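Local coordinates for StiE protein (Stigmatella aurantiaca, PDB 6ECX) that transfers a methyl group from S-adenosylmethionine to an oxygen of a polyketide intermediate through its O-methyltransferase domain, part of a larger multifunctional polyketide synthase, at residues Y118-K123 with Q145-K150; D151-M156 with D173-N178; E164-I169 with L189-F194. All coordinates share one frame; numbering follows the deposited sequence. Where two conformers were deposited one is given.

Interaction 1 (Y118-K123 with Q145-K150); sequences YTISGK and QRDSAK. With SAM (S-adenosylmethionine), chain B.
Ile120, Asp147 and Ser148 form the adenine end of the S-adenosylmethionine site, where two strand ends of the Rossmann-like methyltransferase fold come together. The adenine is read along its edge. The backbone N of Ser148 donates to SAM N1 at 2.9 Å, and the bond is almost straight (178°). Next to it, Asp147 OD1 accepts from the amino group SAM N6 at 3.0 Å. With CG anti to the backbone N (chi1 -176°), the Asp147 carboxylate is carried out to SAM N6. Ile120 covers one face of the base: its CG2 lies 3.4 Å from SAM N1, and its CD1 reaches toward the five-membered ring.

The second shell fixes these groups. Asp147 OD1 also accepts from Ala149 N in an Asx turn, and Asp147 OD2 forms a salt bridge with Lys150 NZ at 2.8 Å. This charge pairing probably steadies the carboxylate. Ser148 OG bonds to Phe95 O. At the backbone, Arg146 N makes a weak bond to Thr119 O. Thr119 OG1 closes an ST turn with Ser121 N and also bonds to Gln124. The extended side chain of Gln145 runs on past Thr119 to Ile120 and Gly122, and its NE2 donates to Ile120 O at 3.3 Å from above the carbonyl plane.

Further out, Arg146 covers one face of the Tyr118 ring and grips its hydroxyl. Its CB sits over the centre of the ring, 3.7 Å from the centroid. The chain then bends, so that the guanidinium stands nearly upright to the ring, the planes 88° apart. Tyr118 OH also makes a very short, probable hydrogen bond of doubtful length to Asp152 O. Two nitrogens of Arg146 meet this one hydroxyl side-on, in the guanidinium plane: NE at 3.0 Å and NH2 at 3.1 Å from Tyr118 OH.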
loop_
_atom_site.group_PDB
_atom_site.type_symbol
_atom_site.label_atom_id
_atom_site.label_comp_id
_atom_site.label_asym_id
_atom_site.label_seq_id
_atom_site.Cartn_x
_atom_site.Cartn_y
_atom_site.Cartn_z
ATOM N N TYR A 118 6.039 -10.957 5.179
ATOM C CA TYR A 118 5.449 -12.088 4.463
ATOM C C TYR A 118 5.225 -11.695 3.010
ATOM O O TYR A 118 4.753 -10.588 2.724
ATOM C CB TYR A 118 4.086 -12.510 5.037
ATOM C CG TYR A 118 4.058 -13.437 6.235
ATOM C CD1 TYR A 118 5.205 -13.746 6.938
ATOM C CD2 TYR A 118 2.846 -13.986 6.675
ATOM C CE1 TYR A 118 5.161 -14.584 8.025
ATOM C CE2 TYR A 118 2.797 -14.830 7.771
ATOM C CZ TYR A 118 3.971 -15.127 8.437
ATOM O OH TYR A 118 3.964 -15.972 9.528
ATOM N N THR A 119 5.552 -12.601 2.096
ATOM C CA THR A 119 5.123 -12.488 0.711
ATOM C C THR A 119 4.815 -13.888 0.200
ATOM O O THR A 119 5.437 -14.863 0.622
ATOM C CB THR A 119 6.191 -11.821 -0.174
ATOM O OG1 THR A 119 5.753 -11.801 -1.542
ATOM C CG2 THR A 119 7.507 -12.576 -0.082
ATOM N N ILE A 120 3.840 -13.993 -0.709
ATOM C CA ILE A 120 3.525 -15.301 -1.273
ATOM C C ILE A 120 4.407 -15.635 -2.462
ATOM O O ILE A 120 4.424 -16.795 -2.903
ATOM C CB ILE A 120 2.047 -15.415 -1.699
ATOM C CG1 ILE A 120 1.693 -14.331 -2.715
ATOM C CG2 ILE A 120 1.135 -15.378 -0.485
ATOM C CD1 ILE A 120 0.250 -14.382 -3.164
ATOM N N SER A 121 5.147 -14.663 -2.992
ATOM C CA SER A 121 6.040 -14.916 -4.118
ATOM C C SER A 121 7.366 -15.481 -3.622
ATOM O O SER A 121 8.086 -14.818 -2.861
ATOM C CB SER A 121 6.271 -13.627 -4.900
ATOM O OG SER A 121 7.329 -13.789 -5.830
ATOM N N GLY A 122 7.691 -16.704 -4.059
ATOM C CA GLY A 122 9.006 -17.259 -3.777
ATOM C C GLY A 122 10.132 -16.388 -4.304
ATOM O O GLY A 122 11.152 -16.199 -3.633
ATOM N N LYS A 123 9.967 -15.852 -5.516
ATOM C CA LYS A 123 10.996 -14.993 -6.096
ATOM C C LYS A 123 11.214 -13.761 -5.229
ATOM O O LYS A 123 12.354 -13.399 -4.912
ATOM C CB LYS A 123 10.607 -14.589 -7.522
ATOM C CG LYS A 123 11.684 -13.826 -8.294
ATOM C CD LYS A 123 11.100 -13.066 -9.493
ATOM C CE LYS A 123 10.502 -13.997 -10.551
ATOM N NZ LYS A 123 9.722 -13.246 -11.582
ATOM N N GLN A 145 8.082 -16.747 2.934
ATOM C CA GLN A 145 7.126 -17.010 1.864
ATOM C C GLN A 145 5.914 -17.651 2.522
ATOM O O GLN A 145 5.840 -18.867 2.694
ATOM C CB GLN A 145 7.727 -17.910 0.784
ATOM C CG GLN A 145 6.865 -17.991 -0.478
ATOM C CD GLN A 145 7.275 -19.130 -1.396
ATOM O OE1 GLN A 145 8.182 -19.899 -1.080
ATOM N NE2 GLN A 145 6.611 -19.239 -2.538
ATOM N N ARG A 146 4.954 -16.816 2.926
ATOM C CA ARG A 146 3.782 -17.286 3.647
ATOM C C ARG A 146 2.586 -16.432 3.247
ATOM O O ARG A 146 2.733 -15.331 2.707
ATOM C CB ARG A 146 3.997 -17.258 5.176
ATOM C CG ARG A 146 5.173 -18.118 5.653
ATOM C CD ARG A 146 4.831 -18.979 6.845
ATOM N NE ARG A 146 5.133 -18.302 8.094
ATOM C CZ ARG A 146 6.036 -18.715 8.976
ATOM N NH1 ARG A 146 6.722 -19.825 8.764
ATOM N NH2 ARG A 146 6.234 -18.024 10.090
ATOM N N ASP A 147 1.397 -16.971 3.494
ATOM C CA ASP A 147 0.142 -16.358 3.078
ATOM C C ASP A 147 -0.499 -15.696 4.289
ATOM O O ASP A 147 -0.885 -16.379 5.242
ATOM C CB ASP A 147 -0.793 -17.410 2.470
ATOM C CG ASP A 147 -2.095 -16.814 1.929
ATOM O OD1 ASP A 147 -2.583 -15.782 2.450
ATOM O OD2 ASP A 147 -2.638 -17.400 0.967
ATOM N N SER A 148 -0.633 -14.366 4.226
ATOM C CA SER A 148 -1.073 -13.561 5.362
ATOM C C SER A 148 -2.522 -13.827 5.766
ATOM O O SER A 148 -2.923 -13.428 6.863
ATOM C CB SER A 148 -0.884 -12.078 5.038
ATOM O OG SER A 148 0.487 -11.768 4.833
ATOM N N ALA A 149 -3.318 -14.465 4.910
ATOM C CA ALA A 149 -4.639 -14.938 5.295
ATOM C C ALA A 149 -4.641 -16.369 5.823
ATOM O O ALA A 149 -5.617 -16.772 6.465
ATOM C CB ALA A 149 -5.611 -14.854 4.109
ATOM N N LYS A 150 -3.588 -17.149 5.577
ATOM C CA LYS A 150 -3.577 -18.555 5.972
ATOM C C LYS A 150 -2.545 -18.885 7.038
ATOM O O LYS A 150 -2.707 -19.890 7.734
ATOM C CB LYS A 150 -3.304 -19.466 4.762
ATOM C CG LYS A 150 -4.227 -19.284 3.589
ATOM C CD LYS A 150 -3.838 -20.242 2.463
ATOM C CE LYS A 150 -4.845 -20.204 1.330
ATOM N NZ LYS A 150 -5.016 -18.824 0.799
HETATM N N SAM B . 4.062 -3.482 -0.101
HETATM C CA SAM B . 5.054 -3.615 -1.160
HETATM C C SAM B . 5.405 -2.255 -1.749
HETATM O O SAM B . 4.693 -1.290 -1.487
HETATM O OXT SAM B . 6.386 -2.082 -2.479
HETATM C CB SAM B . 4.538 -4.544 -2.245
HETATM C CG SAM B . 3.145 -4.207 -2.761
HETATM S SD SAM B . 2.737 -5.253 -4.184
HETATM C CE SAM B . 1.653 -4.146 -5.123
HETATM C "C5'" SAM B . 1.656 -6.510 -3.455
HETATM C "C4'" SAM B . 2.411 -7.488 -2.552
HETATM O "O4'" SAM B . 1.536 -8.276 -1.758
HETATM C "C3'" SAM B . 3.306 -8.486 -3.279
HETATM O "O3'" SAM B . 4.535 -8.490 -2.575
HETATM C "C2'" SAM B . 2.626 -9.836 -3.084
HETATM O "O2'" SAM B . 3.514 -10.934 -3.027
HETATM C "C1'" SAM B . 1.970 -9.623 -1.727
HETATM N N9 SAM B . 0.829 -10.506 -1.414
HETATM C C8 SAM B . -0.318 -10.650 -2.156
HETATM N N7 SAM B . -1.139 -11.520 -1.512
HETATM C C5 SAM B . -0.535 -11.942 -0.379
HETATM C C6 SAM B . -0.916 -12.814 0.625
HETATM N N6 SAM B . -2.094 -13.435 0.583
HETATM N N1 SAM B . -0.067 -13.048 1.696
HETATM C C2 SAM B . 1.150 -12.411 1.770
HETATM N N3 SAM B . 1.518 -11.542 0.764
HETATM C C4 SAM B . 0.702 -11.309 -0.298
#

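Interaction 2 (D151-M156 with D173-N178)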
loop_
_atom_site.group_PDB
_atom_site.type_symbol
_atom_site.label_atom_id
_atom_site.label_comp_id
_atom_site.label_asym_id
_atom_site.label_seq_id
_atom_site.Cartn_x
_atom_site.Cartn_y
_atom_site.Cartn_z
ATOM N N ASP A 151 -1.481 -18.091 7.157
ATOM C CA ASP A 151 -0.362 -18.355 8.059
ATOM C C ASP A 151 -0.316 -17.275 9.130
ATOM O O ASP A 151 -0.200 -16.085 8.809
ATOM C CB ASP A 151 0.963 -18.365 7.301
ATOM C CG ASP A 151 1.072 -19.521 6.329
ATOM O OD1 ASP A 151 0.832 -20.678 6.742
ATOM O OD2 ASP A 151 1.389 -19.266 5.143
ATOM N N ASP A 152 -0.367 -17.688 10.395
ATOM C CA ASP A 152 -0.237 -16.731 11.487
ATOM C C ASP A 152 1.053 -15.936 11.352
ATOM O O ASP A 152 2.105 -16.480 10.999
ATOM C CB ASP A 152 -0.266 -17.448 12.835
ATOM C CG ASP A 152 -1.675 -17.714 13.316
ATOM O OD1 ASP A 152 -2.624 -17.409 12.562
ATOM O OD2 ASP A 152 -1.835 -18.217 14.447
ATOM N N PHE A 153 0.959 -14.633 11.604
ATOM C CA PHE A 153 2.158 -13.826 11.720
ATOM C C PHE A 153 3.023 -14.372 12.859
ATOM O O PHE A 153 2.504 -14.965 13.811
ATOM C CB PHE A 153 1.781 -12.365 11.957
ATOM C CG PHE A 153 0.971 -11.767 10.841
ATOM C CD1 PHE A 153 1.335 -11.973 9.513
ATOM C CD2 PHE A 153 -0.174 -11.012 11.114
ATOM C CE1 PHE A 153 0.582 -11.421 8.471
ATOM C CE2 PHE A 153 -0.924 -10.465 10.085
ATOM C CZ PHE A 153 -0.542 -10.663 8.757
ATOM N N PRO A 154 4.349 -14.244 12.764
ATOM C CA PRO A 154 5.252 -14.962 13.672
ATOM C C PRO A 154 5.703 -14.137 14.872
ATOM O O PRO A 154 6.897 -14.055 15.180
ATOM C CB PRO A 154 6.430 -15.314 12.762
ATOM C CG PRO A 154 6.509 -14.159 11.820
ATOM C CD PRO A 154 5.085 -13.657 11.624
ATOM N N GLY A 155 4.755 -13.514 15.558
ATOM C CA GLY A 155 5.096 -12.694 16.700
ATOM C C GLY A 155 3.962 -11.753 17.057
ATOM O O GLY A 155 2.853 -11.841 16.521
ATOM N N MET A 156 4.283 -10.828 17.957
ATOM C CA MET A 156 3.345 -9.828 18.449
ATOM C C MET A 156 3.924 -8.457 18.122
ATOM O O MET A 156 5.050 -8.146 18.528
ATOM C CB MET A 156 3.120 -10.009 19.955
ATOM C CG MET A 156 2.080 -9.091 20.555
ATOM S SD MET A 156 0.434 -9.327 19.845
ATOM C CE MET A 156 0.058 -10.989 20.395
ATOM N N ASP A 173 -11.533 -11.532 6.034
ATOM C CA ASP A 173 -11.843 -11.925 7.404
ATOM C C ASP A 173 -10.658 -12.618 8.055
ATOM O O ASP A 173 -10.258 -12.283 9.174
ATOM C CB ASP A 173 -13.064 -12.848 7.421
ATOM C CG ASP A 173 -14.313 -12.173 6.893
ATOM O OD1 ASP A 173 -14.404 -10.937 7.003
ATOM O OD2 ASP A 173 -15.204 -12.877 6.369
ATOM N N ALA A 174 -10.079 -13.594 7.359
ATOM C CA ALA A 174 -8.908 -14.282 7.893
ATOM C C ALA A 174 -7.724 -13.333 8.019
ATOM O O ALA A 174 -7.000 -13.353 9.023
ATOM C CB ALA A 174 -8.561 -15.484 7.008
ATOM N N LEU A 175 -7.518 -12.476 7.022
ATOM C CA LEU A 175 -6.419 -11.518 7.103
ATOM C C LEU A 175 -6.554 -10.614 8.338
ATOM O O LEU A 175 -5.606 -10.448 9.112
ATOM C CB LEU A 175 -6.374 -10.683 5.824
ATOM C CG LEU A 175 -5.384 -9.511 5.842
ATOM C CD1 LEU A 175 -3.945 -10.002 6.013
ATOM C CD2 LEU A 175 -5.546 -8.637 4.600
ATOM N N PHE A 176 -7.729 -10.047 8.557
ATOM C CA PHE A 176 -7.843 -9.074 9.643
ATOM C C PHE A 176 -7.923 -9.745 11.009
ATOM O O PHE A 176 -7.525 -9.138 12.003
ATOM C CB PHE A 176 -9.021 -8.128 9.379
ATOM C CG PHE A 176 -8.640 -6.988 8.476
ATOM C CD1 PHE A 176 -8.641 -7.151 7.094
ATOM C CD2 PHE A 176 -8.169 -5.796 8.997
ATOM C CE1 PHE A 176 -8.234 -6.129 6.264
ATOM C CE2 PHE A 176 -7.756 -4.768 8.152
ATOM C CZ PHE A 176 -7.782 -4.939 6.794
ATOM N N SER A 177 -8.357 -11.003 11.072
ATOM C CA SER A 177 -8.207 -11.774 12.299
ATOM C C SER A 177 -6.734 -11.996 12.618
ATOM O O SER A 177 -6.299 -11.837 13.769
ATOM C CB SER A 177 -8.952 -13.107 12.162
ATOM O OG SER A 177 -8.564 -14.035 13.160
ATOM N N ASN A 178 -5.948 -12.362 11.600
ATOM C CA ASN A 178 -4.503 -12.517 11.782
ATOM C C ASN A 178 -3.857 -11.211 12.250
ATOM O O ASN A 178 -2.962 -11.215 13.102
ATOM C CB ASN A 178 -3.881 -12.984 10.464
ATOM C CG ASN A 178 -2.516 -13.625 10.645
ATOM O OD1 ASN A 178 -2.027 -13.800 11.770
ATOM N ND2 ASN A 178 -1.896 -14.001 9.525
#
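The amide of Asn178 lies flat over one face of the Phe153 ring. The two planes are 10° apart, and Asn178 ND2 stands 3.5 Å above the ring plane, over its centre. Asn178 OD1 lies over the CD2 side of the ring, 3.4 Å from Phe153 CD2. Leu175 reaches the far end of the same ring obliquely, with its CD1 4.4 Å from Phe153 CZ. The Tyr118 ring also meets Phe153, inclined to it.

The polar atoms of the amide bond to the loop. Phe153 N donates to Asn178 OD1 at 3.1 Å, in the carbonyl plane and on a lone pair, with an N-H...O angle of 165°. Asn178 ND2 donates to Asp151 O at 2.8 Å, but this bond is more bent: Asp151 O is tilted from the amide plane, and the donor stands above the carbonyl plane of Asp151. Leaving the helix on the side away from its own N (chi1 -160°), the Asn178 side chain carries the amide across to the loop. ND2 has a second acceptor in Ser148 O, and so ties the helix to the adenine-binding turn as well. The Asp152 carboxylate also turns to the helix, where OD1 forms a salt bridge with Arg181.

The contact joins the loop between strands 141-145 and 157-163 to the helix that follows in the Rossmann-like fold. Asn178 is buried, yet both ends of its amide are satisfied by backbone groups. One end accepts and the other donates, so the bonding pattern sets which way round the amide lies, and the stacked ring holds it flat.

Interaction 3 (E164-I169 with L189-F194). With SAM (S-adenosylmethionine), chain B.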
loop_
_atom_site.group_PDB
_atom_site.type_symbol
_atom_site.label_atom_id
_atom_site.label_comp_id
_atom_site.label_asym_id
_atom_site.label_seq_id
_atom_site.Cartn_x
_atom_site.Cartn_y
_atom_site.Cartn_z
ATOM N N GLU A 164 -0.938 -1.573 -0.538
ATOM C CA GLU A 164 -1.486 -2.221 -1.731
ATOM C C GLU A 164 -1.391 -3.745 -1.629
ATOM O O GLU A 164 -0.911 -4.427 -2.538
ATOM C CB GLU A 164 -0.789 -1.709 -2.990
ATOM C CG GLU A 164 -0.978 -0.234 -3.274
ATOM C CD GLU A 164 -0.332 0.192 -4.588
ATOM O OE1 GLU A 164 -0.102 1.405 -4.777
ATOM O OE2 GLU A 164 -0.056 -0.690 -5.433
ATOM N N VAL A 165 -1.851 -4.282 -0.497
ATOM C CA VAL A 165 -1.781 -5.719 -0.244
ATOM C C VAL A 165 -3.164 -6.278 0.068
ATOM O O VAL A 165 -3.622 -7.234 -0.567
ATOM C CB VAL A 165 -0.810 -6.041 0.910
ATOM C CG1 VAL A 165 -0.708 -7.548 1.083
ATOM C CG2 VAL A 165 0.554 -5.413 0.666
ATOM N N ALA A 166 -3.830 -5.694 1.067
ATOM C CA ALA A 166 -5.116 -6.227 1.514
ATOM C C ALA A 166 -6.102 -6.351 0.358
ATOM O O ALA A 166 -6.903 -7.293 0.315
ATOM C CB ALA A 166 -5.699 -5.348 2.633
ATOM N N GLY A 167 -6.041 -5.426 -0.603
ATOM C CA GLY A 167 -6.938 -5.495 -1.747
ATOM C C GLY A 167 -6.754 -6.726 -2.614
ATOM O O GLY A 167 -7.651 -7.069 -3.397
ATOM N N LEU A 168 -5.611 -7.402 -2.490
ATOM C CA LEU A 168 -5.265 -8.577 -3.280
ATOM C C LEU A 168 -5.643 -9.889 -2.609
ATOM O O LEU A 168 -5.482 -10.950 -3.225
ATOM C CB LEU A 168 -3.756 -8.598 -3.543
ATOM C CG LEU A 168 -3.154 -7.794 -4.689
ATOM C CD1 LEU A 168 -1.673 -7.553 -4.450
ATOM C CD2 LEU A 168 -3.355 -8.538 -5.986
ATOM N N ILE A 169 -6.102 -9.846 -1.362
ATOM C CA ILE A 169 -6.261 -11.028 -0.525
ATOM C C ILE A 169 -7.755 -11.322 -0.419
ATOM O O ILE A 169 -8.505 -10.527 0.171
ATOM C CB ILE A 169 -5.617 -10.830 0.856
ATOM C CG1 ILE A 169 -4.099 -10.702 0.691
ATOM C CG2 ILE A 169 -5.968 -11.988 1.776
ATOM C CD1 ILE A 169 -3.312 -10.476 1.979
ATOM N N LEU A 189 -1.868 0.098 12.587
ATOM C CA LEU A 189 -1.941 -0.509 11.254
ATOM C C LEU A 189 -1.978 0.639 10.263
ATOM O O LEU A 189 -2.830 1.524 10.390
ATOM C CB LEU A 189 -3.210 -1.355 11.120
ATOM C CG LEU A 189 -3.629 -1.849 9.727
ATOM C CD1 LEU A 189 -2.580 -2.828 9.174
ATOM C CD2 LEU A 189 -5.007 -2.478 9.812
ATOM N N ILE A 190 -1.033 0.687 9.324
ATOM C CA ILE A 190 -1.105 1.688 8.268
ATOM C C ILE A 190 -1.241 0.950 6.937
ATOM O O ILE A 190 -0.566 -0.058 6.701
ATOM C CB ILE A 190 0.079 2.678 8.282
ATOM C CG1 ILE A 190 1.418 1.986 8.209
ATOM C CG2 ILE A 190 0.021 3.613 9.571
ATOM C CD1 ILE A 190 2.591 3.008 8.192
ATOM N N MET A 191 -2.166 1.415 6.106
ATOM C CA MET A 191 -2.458 0.733 4.861
ATOM C C MET A 191 -2.648 1.758 3.766
ATOM O O MET A 191 -3.124 2.868 4.012
ATOM C CB MET A 191 -3.720 -0.119 4.957
ATOM C CG MET A 191 -3.539 -1.414 5.689
ATOM S SD MET A 191 -5.135 -2.215 5.825
ATOM C CE MET A 191 -5.931 -1.703 4.311
ATOM N N ALA A 192 -2.226 1.385 2.562
ATOM C CA ALA A 192 -2.628 2.068 1.347
ATOM C C ALA A 192 -3.505 1.096 0.573
ATOM O O ALA A 192 -3.098 -0.049 0.336
ATOM C CB ALA A 192 -1.408 2.496 0.522
ATOM N N ASP A 193 -4.711 1.533 0.223
ATOM C CA ASP A 193 -5.627 0.670 -0.512
ATOM C C ASP A 193 -6.765 1.513 -1.074
ATOM O O ASP A 193 -6.814 2.735 -0.898
ATOM C CB ASP A 193 -6.147 -0.475 0.353
ATOM C CG ASP A 193 -6.170 -1.793 -0.408
ATOM O OD1 ASP A 193 -6.729 -1.820 -1.515
ATOM O OD2 ASP A 193 -5.600 -2.785 0.082
ATOM N N PHE A 194 -7.665 0.841 -1.782
ATOM C CA PHE A 194 -8.745 1.488 -2.509
ATOM C C PHE A 194 -10.064 1.389 -1.760
ATOM O O PHE A 194 -10.376 0.357 -1.154
ATOM C CB PHE A 194 -8.915 0.863 -3.886
ATOM C CG PHE A 194 -7.761 1.104 -4.787
ATOM C CD1 PHE A 194 -7.687 2.270 -5.538
ATOM C CD2 PHE A 194 -6.741 0.174 -4.882
ATOM C CE1 PHE A 194 -6.611 2.501 -6.372
ATOM C CE2 PHE A 194 -5.664 0.390 -5.723
ATOM C CZ PHE A 194 -5.597 1.554 -6.469
HETATM N N SAM B . 4.062 -3.482 -0.101
HETATM C CA SAM B . 5.054 -3.615 -1.160
HETATM C C SAM B . 5.405 -2.255 -1.749
HETATM O O SAM B . 4.693 -1.290 -1.487
HETATM O OXT SAM B . 6.386 -2.082 -2.479
HETATM C CB SAM B . 4.538 -4.544 -2.245
HETATM C CG SAM B . 3.145 -4.207 -2.761
HETATM S SD SAM B . 2.737 -5.253 -4.184
HETATM C CE SAM B . 1.653 -4.146 -5.123
HETATM C "C5'" SAM B . 1.656 -6.510 -3.455
HETATM C "C4'" SAM B . 2.411 -7.488 -2.552
HETATM O "O4'" SAM B . 1.536 -8.276 -1.758
HETATM C "C3'" SAM B . 3.306 -8.486 -3.279
HETATM O "O3'" SAM B . 4.535 -8.490 -2.575
HETATM C "C2'" SAM B . 2.626 -9.836 -3.084
HETATM O "O2'" SAM B . 3.514 -10.934 -3.027
HETATM C "C1'" SAM B . 1.970 -9.623 -1.727
HETATM N N9 SAM B . 0.829 -10.506 -1.414
HETATM C C8 SAM B . -0.318 -10.650 -2.156
HETATM N N7 SAM B . -1.139 -11.520 -1.512
HETATM C C5 SAM B . -0.535 -11.942 -0.379
HETATM C C6 SAM B . -0.916 -12.814 0.625
HETATM N N6 SAM B . -2.094 -13.435 0.583
HETATM N N1 SAM B . -0.067 -13.048 1.696
HETATM C C2 SAM B . 1.150 -12.411 1.770
HETATM N N3 SAM B . 1.518 -11.542 0.764
HETATM C C4 SAM B . 0.702 -11.309 -0.298
HETATM O O HOH W 1 -3.253 -2.926 1.694
#
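Glu164 begins the contact with its backbone: its N donates to Ala192 O at 2.8 Å, just past the end of strand 157-163. Its side chain leaves the backbone away from strand 187-196 and extends so that OE2 lies 3.9 Å from the methyl carbon SAM CE, while OE1 bonds to Tyr285. Val165 turns to the ribose, with CG1 3.7 Å from SAM O4'. Ala166 opens a short 3-10 segment. Its CB packs on Met191 CE at 4.0 Å, and its N reaches Asp193 OD2 through a water. Gly167 N donates directly to Asp193 OD2 at 2.8 Å, on the syn side of the carboxylate. The other oxygen, Asp193 OD1, accepts from Phe194 N and also bonds to Tyr16, so the buried carboxylate has partners on both oxygens. Leu168 and Ile169 return to the cofactor: Leu168 CD1 is 3.6 Å from SAM C5', and Ile169 CD1 lies over the C6-N6 end of the adenine, on the face opposite Ile120. A loop leaving strand 157-163, braced on strand 187-196 and lining the cofactor, is characteristic of the class I methyltransferase fold.

Interactions 1 and 3 both line the cofactor site and reach the same sheet. The centre of interaction 3 is about 5 Å from the centre of the chain; those of interactions 1 and 2 are about 16 and 18 Å from it. Interaction 1 is partly open and relies on charged and polar side chains at the sheet edge. Interaction 2 is buried despite its distance, and touches no cofactor atom. Its segment 151-156 continues the loop of 145-150. It backs interaction 1 through Asn178 ND2 and Ser148 O, and meets interaction 3 through Leu175, which packs on Ala166 and Ile169. In interaction 3 one carboxylate and backbone groups carry the polar bonds.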